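Local coordinates for particle-associated glycoside hydrolase (Acinetobacter phage Fri1, PDB 6C72), which probably degrades the capsular polysaccharide of Acinetobacter baumannii as a trimeric phage tailspike, helping the virus reach and enter its host, at residues A[188-193]-A[197-202]; A[244-249]-A[257-262]; A[272-277]-A[313-318]; A[302-305]-A[311-314]; A[334-339]-A[346-351]. All blocks are in the same frame, centred on the assembly; numbering follows the deposited sequence.

Contact 1 (A[188-193]-A[197-202]); sequences QVYLVP and TGAGVS
Tyr190 and Val201 face each other with their CA atoms 8.8 Å apart, and the CA atoms of Val192 and Ala199 are 7.6 Å apart. Residue numbers rise along one segment as they fall along the other, so the two run in opposite directions. These separations are too wide for a backbone ladder. The chain turns a corner at Val189 and Tyr190, and a short loop returns it along a different face.

Tyr190 bridges the gap. Its CG lies opposite the backbone N (chi1 -161°), which carries the ring across to 200-201. There CE2 comes to 3.7 Å from Val201 CB. This approach is oblique, and the two side chains lie alongside each other, pointing opposite ways. Gly200 O lies at the edge of the tyrosine ring, near its plane, with Tyr190 OH 3.0 Å from Gly200 O. Farther along, Val192 CG1 meets Ala199 CB at 4.5 Å, a looser touch. Met206, Ala139 and Trp181 also pack on Tyr190, while Phe229 touches both Val192 and Val201.

Residues 188-192 pair with parallel strands 133-140 and 220-224, whereas 200-202 pairs with 145-148 and 230-232. The contact therefore joins two faces of one coil of a parallel beta-helix across its interior. Gln188 faces another way and hydrogen-bonds Glu160 and Asn164 of the second subunit. Chemically the contact is mainly apolar, with the hydroxyl of Tyr190 buried close to the carbonyl oxygen of Gly200.

Contact 2 (A[244-249]-A[257-262]); sequences LYIRGK and HYFENC. With ZN (zinc ion), chain M.
Leu244 and Phe259 form the tight end of this contact. Leu244 CD2 sits over one face of the phenyl ring, shifted toward the rim. It is 4.0 Å from the centroid of the Phe259 ring and 24° off the ring normal, a CH-pi contact. The closest atom pair is Leu244 CD2 and Phe259 CZ, at 3.7 Å. Ile246 reaches the same ring obliquely, its CD1 lying 3.9 Å from Phe259 CZ. Phe259 has CG opposite its own carbonyl carbon (chi1 -54°), which points the far end of the ring, CZ, at Leu244 and Ile246, both on the same side of its plane. Phe282 stacks on it from the next coil.

Strands 244-247 and 257-260 run nearly antiparallel, but their axes are 11.3 Å apart. They are two faces of a parallel beta-helix coil, and their inward side chains meet between them.

The contact is looser toward His257. Here Ile246 CG2 touches His257 CD2 at 3.9 Å, the two side chains passing flank to flank. His257 ND1 is held by a hydrogen bond with Phe229 N.

The outer side of 257-262 is polar. Tyr258 OH donates to Glu260 OE1 at 2.8 Å, arriving from above the carboxylate plane, 55° out of it. The other oxygen, Glu260 OE2, binds a zinc ion at 2.4 Å, and a water is a second ligand of the metal. Asn256 of the third subunit hydrogen-bonds the same OE2. At the far end of the other segment, Lys249 NZ pairs with Glu194 and reaches backbone oxygens of the second subunit.

Contact 3 (A[272-277]-A[313-318]); sequences AALVYC and YNVTLI
Cys277 and Tyr313 have CA atoms 7.0 Å apart where the backbones come nearest, and from there the segments diverge. Both belong to the parallel beta-helix. Strand 272-275 lies on one face, the chain turns a corner at Tyr276, and Cys277 starts a short strand that runs parallel to 312-318 of the following coil. One backbone bond joins them: Tyr313 N donates to Cys277 O at 3.3 Å. It is weak and bent, with an N-H...O angle of 149°.

The side-chain part lies in the interior. Leu274 and Val315 reach toward each other tip to tip. Leu274 has CG opposite its carbonyl carbon (chi1 -52°), and this sends CD1 across to the valine. That one methyl touches both branches of its partner. It is 3.8 Å from Val315 CG2. Ile246 also packs on Leu274, so the leucine is shared with the preceding coil.

Tyr313 points its CB away from 272-277, and its ring stacks on His278, a residue that binds zinc in this protein. Asn314 hydrogen-bonds through ND2 to Asp279 and through OD1 to Asn347, which links three successive coils at this corner. Asn314 OD1 also lies in the plane of the Tyr313 ring, at its edge. The second branch of the valine completes the apolar touch, with Val315 CG1 3.9 Å from Leu274 CD1.

Contact 4 (A[302-305]-A[311-314]); sequences IEPN and TVYN
Val312 packs against Ile302 and Pro304, which lie just across a short loop of the beta-helix. Residues 302-305 leave strand 300-302 on one face, and 311-314 enter strand 312-318 on the next. The contact thus closes a corner of one coil. The backbones come nearest at Pro304 and Thr311, whose CA atoms are 5.5 Å apart.

Val312 makes its contacts from CB outward. CB itself lies 3.7 Å from Ile302 CG2. CG1, opposite the backbone N (chi1 176°), continues along the same methyl and reaches Ile302 CG2 at 3.6 Å. The two side chains cross obliquely here. CG2 is the other branch. It turns toward the proline ring, where Pro304 CG is 4.1 Å from Val312 CG2. Each branch therefore has its own partner. Leu274, from the preceding coil, also touches Val312.

The CB of Thr311 points away from 302-305, and OG1 hydrogen-bonds Gln339 O in the following coil. Pro304 O accepts a bond from Lys337 NZ of that coil as well. These polar links hold both sides of the corner to the turn that follows, while the apolar touches join its two arms. The proline ring also rests against backbone. Pro304 CG is 4.0 Å from Thr311 CA, and Pro304 CB is 4.1 Å from Thr311 N.

Contact 5 (A[334-339]-A[346-351]); sequences VLVKEQ and PNVKFL
Val336 has CG1 anti to the backbone N (chi1 175°) and CG2 anti to the carbonyl carbon, so each methyl meets one methyl of Val348. Phe350 has CG opposite its carbonyl carbon (chi1 -63°), which brings its ring to the two valines of 334-336.

The valine pair meets branch to branch, side by side and oppositely directed. Val336 CG1 is 4.0 Å from Val348 CG2, and Val336 CG2 is equally far from Val348 CG1. The side chains of Val336 and Pro346 cross at about a right angle, Val336 CG1 lying 3.9 Å from Pro346 CG. The second methyl lies at the edge of the phenyl ring, near its plane, with Val336 CG2 4.1 Å from Phe350 CE2. Val334 approaches the ring obliquely, its CG1 3.8 Å from Phe350 CE1. At the turn, Glu338 lends its aliphatic part: CG lies 3.9 Å from Pro346 CD. Its carboxylate leads away and hydrogen-bonds Thr341.

Strands 334-336 and 348-351 diverge from antiparallel, with 148° between their directions. They form two faces of one coil of the parallel beta-helix, joined by the loop through Pro346. Strand 333-336 is flanked by parallel strands 300-302 and 360-363, and 348-351 by 312-318 and 372-375. Trp369 packs on Val336 and Pro346, Phe300 on Val334, and Leu317 on Phe350, so neighbouring coils continue the apolar interior on both sides.

From the N terminus, contact 1 closes a short loop first and contact 2 a slightly longer one, each between two faces of one coil. Contact 3 spans far more chain and joins a strand to the coil that follows. Contacts 3 and 4 end on the same stretch, 311-318, and share Tyr313 and Asn314; the shorter loop of contact 4 opens later. Contact 5 then closes a corner in the next coil. The others follow in series. Strands 244-247 and 272-275 tie contact 2 to contact 3, while 312-318 and 348-351 tie contacts 3 and 4 to contact 5. Contact 1 touches none of the others.

Contact 1 (A[188-193]-A[197-202])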
# COMPACT_ATOMS: atom_id res chain seq x y z
N GLN A 188 2.71 32.81 -13.63
CA GLN A 188 2.65 31.93 -12.47
C GLN A 188 3.34 32.60 -11.29
O GLN A 188 4.09 33.56 -11.46
CB GLN A 188 3.28 30.55 -12.75
CG GLN A 188 4.80 30.54 -12.87
CD GLN A 188 5.27 31.14 -14.18
OE1 GLN A 188 4.74 30.83 -15.25
NE2 GLN A 188 6.30 31.99 -14.12
N VAL A 189 3.07 32.09 -10.08
CA VAL A 189 3.76 32.60 -8.91
C VAL A 189 5.12 31.92 -8.76
O VAL A 189 6.15 32.59 -8.65
CB VAL A 189 2.92 32.41 -7.63
CG1 VAL A 189 3.65 32.99 -6.43
CG2 VAL A 189 1.54 33.03 -7.77
N TYR A 190 5.12 30.59 -8.80
CA TYR A 190 6.29 29.77 -8.48
C TYR A 190 6.50 28.76 -9.61
O TYR A 190 5.79 27.76 -9.71
CB TYR A 190 6.08 29.06 -7.15
CG TYR A 190 7.35 28.55 -6.48
CD1 TYR A 190 8.59 29.12 -6.76
CD2 TYR A 190 7.29 27.47 -5.58
CE1 TYR A 190 9.74 28.66 -6.13
CE2 TYR A 190 8.44 26.99 -4.96
CZ TYR A 190 9.66 27.59 -5.23
OH TYR A 190 10.79 27.12 -4.61
N LEU A 191 7.48 29.01 -10.47
CA LEU A 191 7.80 28.13 -11.59
C LEU A 191 8.97 27.22 -11.22
O LEU A 191 10.03 27.69 -10.79
CB LEU A 191 8.14 28.95 -12.84
CG LEU A 191 8.62 28.18 -14.07
CD1 LEU A 191 7.54 27.27 -14.63
CD2 LEU A 191 9.15 29.15 -15.13
N VAL A 192 8.77 25.92 -11.39
CA VAL A 192 9.87 24.99 -11.15
C VAL A 192 10.36 24.48 -12.50
O VAL A 192 9.78 23.53 -13.04
CB VAL A 192 9.44 23.83 -10.24
CG1 VAL A 192 10.65 23.04 -9.83
CG2 VAL A 192 8.66 24.36 -9.02
N PRO A 193 11.42 25.07 -13.06
CA PRO A 193 11.86 24.69 -14.41
C PRO A 193 12.28 23.23 -14.47
O PRO A 193 12.53 22.59 -13.45
CB PRO A 193 13.07 25.60 -14.67
CG PRO A 193 12.94 26.69 -13.71
CD PRO A 193 12.26 26.12 -12.48
N THR A 197 15.67 20.33 -9.19
CA THR A 197 15.40 19.17 -8.35
C THR A 197 15.41 19.54 -6.88
O THR A 197 16.23 20.36 -6.45
CB THR A 197 16.46 18.09 -8.58
OG1 THR A 197 17.76 18.65 -8.32
CG2 THR A 197 16.40 17.56 -10.00
N GLY A 198 14.53 18.91 -6.11
CA GLY A 198 14.57 19.07 -4.67
C GLY A 198 14.13 20.43 -4.17
O GLY A 198 14.48 20.81 -3.06
N ALA A 199 13.42 21.19 -5.00
CA ALA A 199 12.85 22.45 -4.58
C ALA A 199 11.57 22.21 -3.79
O ALA A 199 11.00 21.11 -3.80
CB ALA A 199 12.56 23.33 -5.79
N GLY A 200 11.09 23.26 -3.12
CA GLY A 200 9.88 23.14 -2.34
C GLY A 200 9.29 24.48 -1.96
O GLY A 200 9.87 25.55 -2.21
N VAL A 201 8.12 24.41 -1.33
CA VAL A 201 7.41 25.56 -0.79
C VAL A 201 6.61 25.08 0.40
O VAL A 201 6.13 23.94 0.42
CB VAL A 201 6.50 26.22 -1.85
CG1 VAL A 201 5.43 25.24 -2.34
CG2 VAL A 201 5.84 27.50 -1.27
N SER A 202 6.47 25.94 1.41
CA SER A 202 5.69 25.55 2.57
C SER A 202 5.23 26.77 3.37
O SER A 202 5.76 27.88 3.23
CB SER A 202 6.46 24.60 3.49
OG SER A 202 7.48 25.27 4.17

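Contact 2 (A[244-249]-A[257-262])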
# COMPACT_ATOMS: atom_id res chain seq x y z
N LEU A 244 -2.26 24.54 -8.76
CA LEU A 244 -1.12 23.66 -8.97
C LEU A 244 -1.23 23.05 -10.36
O LEU A 244 -2.31 22.59 -10.75
CB LEU A 244 -1.08 22.55 -7.91
CG LEU A 244 -0.13 21.37 -8.12
CD1 LEU A 244 1.34 21.78 -8.07
CD2 LEU A 244 -0.42 20.23 -7.14
N TYR A 245 -0.12 23.06 -11.10
CA TYR A 245 -0.08 22.57 -12.47
C TYR A 245 1.27 21.89 -12.68
O TYR A 245 2.32 22.51 -12.50
CB TYR A 245 -0.28 23.72 -13.45
CG TYR A 245 -0.30 23.36 -14.92
CD1 TYR A 245 -1.49 23.05 -15.56
CD2 TYR A 245 0.86 23.36 -15.68
CE1 TYR A 245 -1.54 22.74 -16.90
CE2 TYR A 245 0.84 23.05 -17.04
CZ TYR A 245 -0.37 22.74 -17.64
OH TYR A 245 -0.41 22.43 -18.99
N ILE A 246 1.25 20.61 -13.05
CA ILE A 246 2.47 19.83 -13.15
C ILE A 246 2.61 19.31 -14.57
O ILE A 246 1.84 18.44 -15.01
CB ILE A 246 2.49 18.68 -12.15
CG1 ILE A 246 2.14 19.21 -10.74
CG2 ILE A 246 3.83 17.97 -12.22
CD1 ILE A 246 2.32 18.20 -9.63
N ARG A 247 3.62 19.80 -15.28
CA ARG A 247 3.85 19.35 -16.65
C ARG A 247 5.34 19.36 -16.92
O ARG A 247 5.93 20.44 -17.06
CB ARG A 247 3.10 20.23 -17.64
CG ARG A 247 3.17 19.73 -19.05
CD ARG A 247 2.59 20.67 -20.07
NE ARG A 247 2.52 19.96 -21.33
CZ ARG A 247 2.40 20.54 -22.52
NH1 ARG A 247 2.35 21.86 -22.62
NH2 ARG A 247 2.35 19.78 -23.62
N GLY A 248 5.95 18.18 -17.01
CA GLY A 248 7.36 18.09 -17.34
C GLY A 248 7.59 18.19 -18.85
O GLY A 248 6.70 18.52 -19.63
N LYS A 249 8.82 17.87 -19.25
CA LYS A 249 9.20 17.87 -20.65
C LYS A 249 9.84 16.54 -21.02
O LYS A 249 10.30 15.78 -20.16
CB LYS A 249 10.16 19.02 -20.98
CG LYS A 249 9.57 20.39 -20.75
CD LYS A 249 10.55 21.48 -21.15
CE LYS A 249 9.99 22.87 -20.83
NZ LYS A 249 10.92 23.93 -21.28
N HIS A 257 6.82 13.82 -6.64
CA HIS A 257 6.27 15.03 -6.05
C HIS A 257 5.37 14.68 -4.88
O HIS A 257 4.53 13.78 -4.99
CB HIS A 257 5.52 15.85 -7.09
CG HIS A 257 6.35 16.21 -8.28
ND1 HIS A 257 7.60 16.78 -8.16
CD2 HIS A 257 6.10 16.12 -9.61
CE1 HIS A 257 8.09 17.02 -9.36
NE2 HIS A 257 7.20 16.63 -10.26
N TYR A 258 5.50 15.42 -3.80
CA TYR A 258 4.81 15.10 -2.56
C TYR A 258 4.12 16.34 -2.02
O TYR A 258 4.74 17.41 -1.91
CB TYR A 258 5.80 14.54 -1.55
CG TYR A 258 5.13 14.08 -0.30
CD1 TYR A 258 4.47 12.86 -0.25
CD2 TYR A 258 5.13 14.87 0.84
CE1 TYR A 258 3.84 12.44 0.90
CE2 TYR A 258 4.51 14.47 1.99
CZ TYR A 258 3.86 13.25 2.01
OH TYR A 258 3.23 12.85 3.16
N PHE A 259 2.85 16.20 -1.67
CA PHE A 259 2.04 17.28 -1.12
C PHE A 259 1.31 16.77 0.12
O PHE A 259 0.68 15.71 0.08
CB PHE A 259 1.03 17.80 -2.15
CG PHE A 259 1.65 18.21 -3.45
CD1 PHE A 259 1.90 17.26 -4.45
CD2 PHE A 259 2.01 19.53 -3.67
CE1 PHE A 259 2.48 17.62 -5.65
CE2 PHE A 259 2.59 19.91 -4.88
CZ PHE A 259 2.83 18.95 -5.88
N GLU A 260 1.42 17.52 1.21
CA GLU A 260 0.73 17.15 2.44
C GLU A 260 0.15 18.40 3.10
O GLU A 260 0.78 19.45 3.11
CB GLU A 260 1.66 16.45 3.43
CG GLU A 260 0.91 15.86 4.60
CD GLU A 260 1.83 15.11 5.53
OE1 GLU A 260 2.97 14.81 5.11
OE2 GLU A 260 1.41 14.83 6.68
N ASN A 261 -1.06 18.28 3.64
CA ASN A 261 -1.69 19.37 4.38
C ASN A 261 -1.84 20.61 3.51
O ASN A 261 -1.64 21.73 3.96
CB ASN A 261 -0.91 19.70 5.65
CG ASN A 261 -0.85 18.53 6.61
OD1 ASN A 261 -1.89 17.99 7.00
ND2 ASN A 261 0.36 18.12 6.99
N CYS A 262 -2.14 20.41 2.23
CA CYS A 262 -2.32 21.51 1.29
C CYS A 262 -3.79 21.63 0.92
O CYS A 262 -4.52 20.64 0.88
CB CYS A 262 -1.48 21.30 0.02
SG CYS A 262 0.32 21.42 0.30
ZN ZN M . 2.63 13.04 7.67
O HOH W 1 0.97 12.08 8.67

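Contact 3 (A[272-277]-A[313-318])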
# COMPACT_ATOMS: atom_id res chain seq x y z
N ALA A 272 -6.48 22.03 -9.43
CA ALA A 272 -5.14 21.50 -9.66
C ALA A 272 -5.19 20.60 -10.89
O ALA A 272 -6.22 20.00 -11.19
CB ALA A 272 -4.63 20.73 -8.45
N ALA A 273 -4.05 20.49 -11.58
CA ALA A 273 -4.00 19.66 -12.77
C ALA A 273 -2.66 18.94 -12.84
O ALA A 273 -1.61 19.54 -12.59
CB ALA A 273 -4.22 20.48 -14.05
N LEU A 274 -2.72 17.64 -13.15
CA LEU A 274 -1.56 16.84 -13.48
C LEU A 274 -1.61 16.59 -14.98
O LEU A 274 -2.57 16.00 -15.48
CB LEU A 274 -1.54 15.52 -12.72
CG LEU A 274 -1.71 15.57 -11.20
CD1 LEU A 274 -1.38 14.22 -10.59
CD2 LEU A 274 -0.84 16.65 -10.60
N VAL A 275 -0.57 17.02 -15.70
CA VAL A 275 -0.55 17.00 -17.15
C VAL A 275 0.54 16.10 -17.71
O VAL A 275 0.32 15.37 -18.68
CB VAL A 275 -0.41 18.43 -17.70
CG1 VAL A 275 -0.35 18.44 -19.20
CG2 VAL A 275 -1.55 19.30 -17.18
N TYR A 276 1.72 16.08 -17.08
CA TYR A 276 2.84 15.28 -17.57
C TYR A 276 3.78 15.06 -16.39
O TYR A 276 4.58 15.94 -16.06
CB TYR A 276 3.53 15.98 -18.73
CG TYR A 276 4.62 15.22 -19.49
CD1 TYR A 276 5.00 13.93 -19.13
CD2 TYR A 276 5.27 15.83 -20.55
CE1 TYR A 276 6.00 13.27 -19.83
CE2 TYR A 276 6.27 15.19 -21.25
CZ TYR A 276 6.64 13.92 -20.90
OH TYR A 276 7.64 13.29 -21.62
N CYS A 277 3.65 13.90 -15.73
CA CYS A 277 4.40 13.62 -14.51
C CYS A 277 4.07 12.19 -14.08
O CYS A 277 3.11 11.59 -14.55
CB CYS A 277 4.05 14.60 -13.38
SG CYS A 277 2.26 14.72 -13.01
N TYR A 313 0.94 9.05 -14.63
CA TYR A 313 0.72 7.73 -14.06
C TYR A 313 1.36 7.69 -12.68
O TYR A 313 2.18 8.54 -12.34
CB TYR A 313 1.25 6.62 -14.98
CG TYR A 313 2.69 6.77 -15.42
CD1 TYR A 313 3.03 7.61 -16.48
CD2 TYR A 313 3.71 6.07 -14.78
CE1 TYR A 313 4.33 7.75 -16.88
CE2 TYR A 313 5.03 6.21 -15.18
CZ TYR A 313 5.33 7.06 -16.23
OH TYR A 313 6.65 7.21 -16.64
N ASN A 314 0.95 6.70 -11.88
CA ASN A 314 1.46 6.50 -10.51
C ASN A 314 1.12 7.71 -9.63
O ASN A 314 1.98 8.48 -9.22
CB ASN A 314 2.97 6.23 -10.52
CG ASN A 314 3.37 5.05 -11.44
OD1 ASN A 314 2.52 4.25 -11.85
ND2 ASN A 314 4.67 4.92 -11.73
N VAL A 315 -0.17 7.86 -9.34
CA VAL A 315 -0.67 8.95 -8.52
C VAL A 315 -1.46 8.35 -7.36
O VAL A 315 -2.32 7.49 -7.57
CB VAL A 315 -1.56 9.92 -9.32
CG1 VAL A 315 -2.03 11.07 -8.43
CG2 VAL A 315 -0.79 10.44 -10.55
N THR A 316 -1.16 8.81 -6.15
CA THR A 316 -1.84 8.31 -4.97
C THR A 316 -2.43 9.47 -4.19
O THR A 316 -1.70 10.39 -3.79
CB THR A 316 -0.90 7.48 -4.10
OG1 THR A 316 -0.33 6.43 -4.88
CG2 THR A 316 -1.64 6.85 -2.93
N LEU A 317 -3.73 9.42 -3.95
CA LEU A 317 -4.44 10.41 -3.16
C LEU A 317 -4.96 9.73 -1.89
O LEU A 317 -5.87 8.89 -1.96
CB LEU A 317 -5.57 11.02 -3.99
CG LEU A 317 -5.03 11.62 -5.29
CD1 LEU A 317 -5.49 10.83 -6.54
CD2 LEU A 317 -5.37 13.11 -5.42
N ILE A 318 -4.37 10.07 -0.75
CA ILE A 318 -4.66 9.44 0.53
C ILE A 318 -5.32 10.47 1.43
O ILE A 318 -4.76 11.55 1.66
CB ILE A 318 -3.39 8.90 1.21
CG1 ILE A 318 -2.49 8.20 0.20
CG2 ILE A 318 -3.73 7.99 2.37
CD1 ILE A 318 -1.03 8.02 0.67

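Contact 4 (A[302-305]-A[311-314])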
# COMPACT_ATOMS: atom_id res chain seq x y z
N ILE A 302 -6.63 15.21 -14.08
CA ILE A 302 -5.48 14.50 -14.65
C ILE A 302 -5.74 14.44 -16.15
O ILE A 302 -6.50 13.59 -16.62
CB ILE A 302 -5.31 13.11 -14.06
CG1 ILE A 302 -5.04 13.19 -12.56
CG2 ILE A 302 -4.19 12.38 -14.77
CD1 ILE A 302 -4.92 11.83 -11.90
N GLU A 303 -5.13 15.35 -16.91
CA GLU A 303 -5.42 15.44 -18.34
C GLU A 303 -4.16 15.77 -19.14
O GLU A 303 -3.85 16.94 -19.39
CB GLU A 303 -6.51 16.47 -18.62
CG GLU A 303 -6.93 16.52 -20.06
CD GLU A 303 -8.18 17.35 -20.29
OE1 GLU A 303 -8.52 18.21 -19.45
OE2 GLU A 303 -8.82 17.16 -21.35
N PRO A 304 -3.44 14.75 -19.60
CA PRO A 304 -2.42 14.98 -20.63
C PRO A 304 -3.02 15.64 -21.86
O PRO A 304 -4.14 15.32 -22.28
CB PRO A 304 -1.92 13.56 -20.95
CG PRO A 304 -2.18 12.78 -19.69
CD PRO A 304 -3.45 13.36 -19.11
N ASN A 305 -2.28 16.58 -22.44
CA ASN A 305 -2.78 17.28 -23.61
C ASN A 305 -2.87 16.32 -24.80
O ASN A 305 -1.94 15.54 -25.04
CB ASN A 305 -1.87 18.45 -23.96
CG ASN A 305 -1.98 19.58 -22.95
OD1 ASN A 305 -2.95 20.35 -22.97
ND2 ASN A 305 -1.00 19.70 -22.07
N THR A 311 2.03 12.47 -20.39
CA THR A 311 1.53 11.25 -19.79
C THR A 311 1.56 11.42 -18.28
O THR A 311 2.43 12.12 -17.74
CB THR A 311 2.35 10.02 -20.23
OG1 THR A 311 1.73 8.83 -19.72
CG2 THR A 311 3.78 10.08 -19.72
N VAL A 312 0.57 10.83 -17.60
CA VAL A 312 0.47 10.88 -16.14
C VAL A 312 0.18 9.49 -15.62
O VAL A 312 -0.74 8.82 -16.11
CB VAL A 312 -0.60 11.86 -15.64
CG1 VAL A 312 -0.69 11.77 -14.13
CG2 VAL A 312 -0.24 13.27 -16.06
N TYR A 313 0.94 9.05 -14.63
CA TYR A 313 0.72 7.73 -14.06
C TYR A 313 1.36 7.69 -12.68
O TYR A 313 2.18 8.54 -12.34
CB TYR A 313 1.25 6.62 -14.98
CG TYR A 313 2.69 6.77 -15.42
CD1 TYR A 313 3.03 7.61 -16.48
CD2 TYR A 313 3.71 6.07 -14.78
CE1 TYR A 313 4.33 7.75 -16.88
CE2 TYR A 313 5.03 6.21 -15.18
CZ TYR A 313 5.33 7.06 -16.23
OH TYR A 313 6.65 7.21 -16.64
N ASN A 314 0.95 6.70 -11.88
CA ASN A 314 1.46 6.50 -10.51
C ASN A 314 1.12 7.71 -9.63
O ASN A 314 1.98 8.48 -9.22
CB ASN A 314 2.97 6.23 -10.52
CG ASN A 314 3.37 5.05 -11.44
OD1 ASN A 314 2.52 4.25 -11.85
ND2 ASN A 314 4.67 4.92 -11.73

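Contact 5 (A[334-339]-A[346-351])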
# COMPACT_ATOMS: atom_id res chain seq x y z
N VAL A 334 -13.56 14.79 -10.98
CA VAL A 334 -12.17 14.44 -10.73
C VAL A 334 -11.80 13.50 -11.87
O VAL A 334 -12.23 12.34 -11.90
CB VAL A 334 -12.01 13.77 -9.36
CG1 VAL A 334 -10.57 13.44 -9.04
CG2 VAL A 334 -12.65 14.65 -8.28
N LEU A 335 -11.08 14.02 -12.86
CA LEU A 335 -10.86 13.33 -14.12
C LEU A 335 -9.57 12.53 -14.07
O LEU A 335 -8.55 13.01 -13.57
CB LEU A 335 -10.79 14.30 -15.29
CG LEU A 335 -11.96 15.23 -15.62
CD1 LEU A 335 -11.90 16.47 -14.74
CD2 LEU A 335 -11.97 15.61 -17.10
N VAL A 336 -9.62 11.31 -14.59
CA VAL A 336 -8.43 10.50 -14.81
C VAL A 336 -8.35 10.20 -16.31
O VAL A 336 -9.25 9.57 -16.87
CB VAL A 336 -8.46 9.21 -13.99
CG1 VAL A 336 -7.25 8.33 -14.35
CG2 VAL A 336 -8.48 9.53 -12.51
N LYS A 337 -7.29 10.68 -16.95
CA LYS A 337 -7.09 10.42 -18.38
C LYS A 337 -5.78 9.68 -18.57
O LYS A 337 -4.70 10.26 -18.43
CB LYS A 337 -7.10 11.72 -19.18
CG LYS A 337 -6.82 11.49 -20.65
CD LYS A 337 -6.73 12.78 -21.42
CE LYS A 337 -6.40 12.52 -22.87
NZ LYS A 337 -6.08 13.77 -23.61
N GLU A 338 -5.88 8.40 -18.89
CA GLU A 338 -4.71 7.63 -19.27
C GLU A 338 -4.33 8.00 -20.70
O GLU A 338 -5.19 8.04 -21.58
CB GLU A 338 -4.99 6.12 -19.15
CG GLU A 338 -3.78 5.21 -19.37
CD GLU A 338 -3.46 5.03 -20.84
OE1 GLU A 338 -4.43 4.95 -21.63
OE2 GLU A 338 -2.26 5.01 -21.21
N GLN A 339 -3.05 8.30 -20.92
CA GLN A 339 -2.57 8.60 -22.27
C GLN A 339 -1.10 8.23 -22.37
O GLN A 339 -0.27 8.83 -21.69
CB GLN A 339 -2.75 10.07 -22.62
CG GLN A 339 -2.07 10.49 -23.93
CD GLN A 339 -2.26 11.97 -24.24
OE1 GLN A 339 -3.39 12.45 -24.39
NE2 GLN A 339 -1.16 12.70 -24.32
N PRO A 346 -3.08 4.12 -15.68
CA PRO A 346 -2.64 5.35 -15.01
C PRO A 346 -2.21 5.10 -13.57
O PRO A 346 -1.56 5.97 -12.98
CB PRO A 346 -3.88 6.25 -15.08
CG PRO A 346 -5.03 5.25 -15.04
CD PRO A 346 -4.55 4.03 -15.78
N ASN A 347 -2.53 3.93 -13.00
CA ASN A 347 -2.13 3.55 -11.65
C ASN A 347 -2.43 4.69 -10.67
O ASN A 347 -1.56 5.19 -9.95
CB ASN A 347 -0.66 3.16 -11.63
CG ASN A 347 -0.24 2.53 -10.32
OD1 ASN A 347 -1.08 1.99 -9.57
ND2 ASN A 347 1.05 2.59 -10.03
N VAL A 348 -3.69 5.13 -10.73
CA VAL A 348 -4.23 6.20 -9.90
C VAL A 348 -5.07 5.56 -8.80
O VAL A 348 -5.98 4.78 -9.09
CB VAL A 348 -5.09 7.15 -10.74
CG1 VAL A 348 -5.77 8.17 -9.85
CG2 VAL A 348 -4.25 7.79 -11.82
N LYS A 349 -4.79 5.89 -7.56
CA LYS A 349 -5.48 5.28 -6.43
C LYS A 349 -6.15 6.35 -5.59
O LYS A 349 -5.51 7.35 -5.23
CB LYS A 349 -4.51 4.49 -5.56
CG LYS A 349 -3.78 3.38 -6.28
CD LYS A 349 -2.87 2.71 -5.29
CE LYS A 349 -2.19 1.47 -5.86
NZ LYS A 349 -0.91 1.84 -6.49
N PHE A 350 -7.42 6.14 -5.29
CA PHE A 350 -8.17 6.98 -4.35
C PHE A 350 -8.36 6.17 -3.08
O PHE A 350 -9.12 5.19 -3.07
CB PHE A 350 -9.49 7.44 -4.95
CG PHE A 350 -9.35 8.30 -6.18
CD1 PHE A 350 -9.14 9.68 -6.06
CD2 PHE A 350 -9.45 7.76 -7.44
CE1 PHE A 350 -9.02 10.49 -7.18
CE2 PHE A 350 -9.32 8.57 -8.57
CZ PHE A 350 -9.11 9.95 -8.43
N LEU A 351 -7.66 6.57 -2.02
CA LEU A 351 -7.64 5.88 -0.74
C LEU A 351 -8.09 6.83 0.36
O LEU A 351 -7.59 7.95 0.46
CB LEU A 351 -6.23 5.37 -0.42
CG LEU A 351 -5.49 4.58 -1.49
CD1 LEU A 351 -4.08 4.26 -1.04
CD2 LEU A 351 -6.25 3.29 -1.81